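Local coordinates for protein alpha-Amylase (Thermotoga maritima, PDB 2B5D) that is a member of glycosyl hydrolase family 57, a family of carbohydrate-active enzymes, at residues A[210-214]-A[215-219]. Residues are numbered along the deposited sequence; the frame is centred on the assembly and turned at random.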
loop_
_atom_site.group_PDB
_atom_site.type_symbol
_atom_site.label_atom_id
_atom_site.label_comp_id
_atom_site.label_asym_id
_atom_site.label_seq_id
_atom_site.Cartn_x
_atom_site.Cartn_y
_atom_site.Cartn_z
ATOM N N ALA A 210 -15.888 -36.673 7.047
ATOM C CA ALA A 210 -16.777 -36.849 8.197
ATOM C C ALA A 210 -17.201 -38.307 8.362
ATOM O O ALA A 210 -17.464 -38.749 9.495
ATOM C CB ALA A 210 -18.037 -35.926 8.079
ATOM N N PHE A 211 -17.299 -39.048 7.246
ATOM C CA PHE A 211 -17.627 -40.485 7.288
ATOM C C PHE A 211 -16.356 -41.309 7.351
ATOM O O PHE A 211 -16.306 -42.315 8.089
ATOM C CB PHE A 211 -18.411 -40.940 6.076
ATOM C CG PHE A 211 -19.871 -40.471 6.018
ATOM C CD1 PHE A 211 -20.790 -41.156 5.213
ATOM C CD2 PHE A 211 -20.330 -39.392 6.776
ATOM C CE1 PHE A 211 -22.135 -40.745 5.120
ATOM C CE2 PHE A 211 -21.649 -38.953 6.685
ATOM C CZ PHE A 211 -22.565 -39.636 5.863
ATOM N N TRP A 212 -15.337 -40.923 6.577
ATOM C CA TRP A 212 -14.114 -41.737 6.490
ATOM C C TRP A 212 -13.409 -41.777 7.789
ATOM O O TRP A 212 -12.690 -42.726 8.109
ATOM C CB TRP A 212 -13.127 -41.215 5.417
ATOM C CG TRP A 212 -13.674 -41.319 4.019
ATOM C CD1 TRP A 212 -14.601 -42.223 3.561
ATOM C CD2 TRP A 212 -13.295 -40.531 2.890
ATOM N NE1 TRP A 212 -14.867 -41.997 2.229
ATOM C CE2 TRP A 212 -14.066 -40.972 1.792
ATOM C CE3 TRP A 212 -12.385 -39.488 2.701
ATOM C CZ2 TRP A 212 -13.932 -40.424 0.510
ATOM C CZ3 TRP A 212 -12.260 -38.928 1.408
ATOM C CH2 TRP A 212 -13.038 -39.394 0.347
ATOM N N PHE A 213 -13.530 -40.695 8.531
ATOM C CA PHE A 213 -12.724 -40.585 9.717
ATOM C C PHE A 213 -13.528 -40.802 11.032
ATOM O O PHE A 213 -12.975 -40.678 12.117
ATOM C CB PHE A 213 -11.964 -39.266 9.687
ATOM C CG PHE A 213 -10.572 -39.402 10.163
ATOM C CD1 PHE A 213 -9.646 -40.096 9.406
ATOM C CD2 PHE A 213 -10.206 -38.911 11.406
ATOM C CE1 PHE A 213 -8.350 -40.287 9.873
ATOM C CE2 PHE A 213 -8.888 -39.056 11.885
ATOM C CZ PHE A 213 -7.960 -39.758 11.118
ATOM N N ALA A 214 -14.814 -41.141 10.897
ATOM C CA ALA A 214 -15.673 -41.605 11.985
ATOM C C ALA A 214 -15.083 -42.845 12.724
ATOM O O ALA A 214 -14.235 -43.577 12.172
ATOM C CB ALA A 214 -17.048 -41.887 11.437
ATOM N N ASP A 215 -15.500 -43.085 13.967
ATOM C CA ASP A 215 -14.868 -44.185 14.756
ATOM C C ASP A 215 -15.061 -45.545 14.104
ATOM O O ASP A 215 -14.153 -46.401 14.108
ATOM C CB ASP A 215 -15.346 -44.214 16.214
ATOM C CG ASP A 215 -14.722 -43.120 17.051
ATOM O OD1 ASP A 215 -15.264 -42.898 18.149
ATOM O OD2 ASP A 215 -13.702 -42.492 16.634
ATOM N N GLU A 216 -16.250 -45.730 13.543
ATOM C CA GLU A 216 -16.499 -46.809 12.576
ATOM C C GLU A 216 -17.095 -46.188 11.324
ATOM O O GLU A 216 -18.075 -45.428 11.405
ATOM C CB GLU A 216 -17.454 -47.875 13.144
ATOM C CG GLU A 216 -17.210 -49.303 12.610
ATOM C CD GLU A 216 -18.288 -50.341 13.088
ATOM O OE1 GLU A 216 -18.007 -51.070 14.082
ATOM O OE2 GLU A 216 -19.400 -50.414 12.486
ATOM N N GLN A 217 -16.502 -46.520 10.164
ATOM C CA GLN A 217 -16.930 -45.939 8.904
ATOM C C GLN A 217 -18.329 -46.446 8.609
ATOM O O GLN A 217 -18.617 -47.611 8.805
ATOM C CB GLN A 217 -15.984 -46.302 7.752
ATOM C CG GLN A 217 -14.582 -45.677 7.807
ATOM C CD GLN A 217 -13.850 -45.771 6.449
ATOM O OE1 GLN A 217 -12.846 -45.071 6.188
ATOM N NE2 GLN A 217 -14.339 -46.662 5.591
ATOM N N PRO A 218 -19.228 -45.558 8.181
ATOM C CA PRO A 218 -20.511 -45.992 7.603
ATOM C C PRO A 218 -20.405 -47.107 6.553
ATOM O O PRO A 218 -19.565 -47.043 5.650
ATOM C CB PRO A 218 -21.033 -44.721 6.973
ATOM C CG PRO A 218 -20.503 -43.630 7.895
ATOM C CD PRO A 218 -19.131 -44.098 8.305
ATOM N N ARG A 219 -21.310 -48.079 6.629
ATOM C CA ARG A 219 -21.143 -49.327 5.882
ATOM C C ARG A 219 -21.241 -49.140 4.372
ATOM O O ARG A 219 -20.437 -49.723 3.637
ATOM C CB ARG A 219 -22.058 -50.431 6.399
ATOM C CG ARG A 219 -23.555 -50.299 6.114
ATOM C CD ARG A 219 -24.311 -51.569 6.648
ATOM N NE ARG A 219 -25.702 -51.195 6.882
ATOM C CZ ARG A 219 -26.168 -50.767 8.057
ATOM N NH1 ARG A 219 -27.424 -50.338 8.165
ATOM N NH2 ARG A 219 -25.354 -50.756 9.104
HETATM O O HOH W 1 -12.207 -41.597 14.750
#
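Phe211 and Pro218 pack together where the chain leaves the short helix 209-212 and doubles back against its last turn. This local turn lies in the family 57 glycosyl hydrolase region and leads on toward strand 226-227. The two side chains cross at about a right angle. With CG beside its backbone N (chi1 -72°), Phe211 brings CD1 to 3.7 Å from Pro218 CG. The proline also meets Phe211 CB and CG, so it lies along the base of the side chain and the near part of the ring. Ile226 of strand 226-227 touches both side chains and extends this apolar patch. The carbonyl of Phe211 approaches the proline too, with Phe211 O 3.3 Å from Pro218 CD. The same oxygen accepts a weak hydrogen bond from the backbone N of Ala214 at the helix end.

The Trp212 side chain leaves the backbone away from the loop and touches Pro239. The backbone carbonyl of Trp212 meets Gln217. Gln217 is extended beyond CG and runs back alongside the main chain of Trp212, with Gln217 CG 3.5 Å from Trp212 O.

The Phe213 side chain leaves the backbone away from the loop, and its ring stacks with that of His209. The ring also forms a cation-pi contact with Lys326 of the second subunit, placing the turn at a subunit interface. Ala214 is buried and sits inside the bend. Its methyl carbon CB lies 3.7 Å from Glu216 O and 4.4 Å from Pro218 CD, a looser apolar approach. One water bridges the backbone O of Phe213 and the exposed carboxylate of Asp215. The water donates to both, at 2.9 Å to Phe213 O and 2.6 Å to Asp215 OD2.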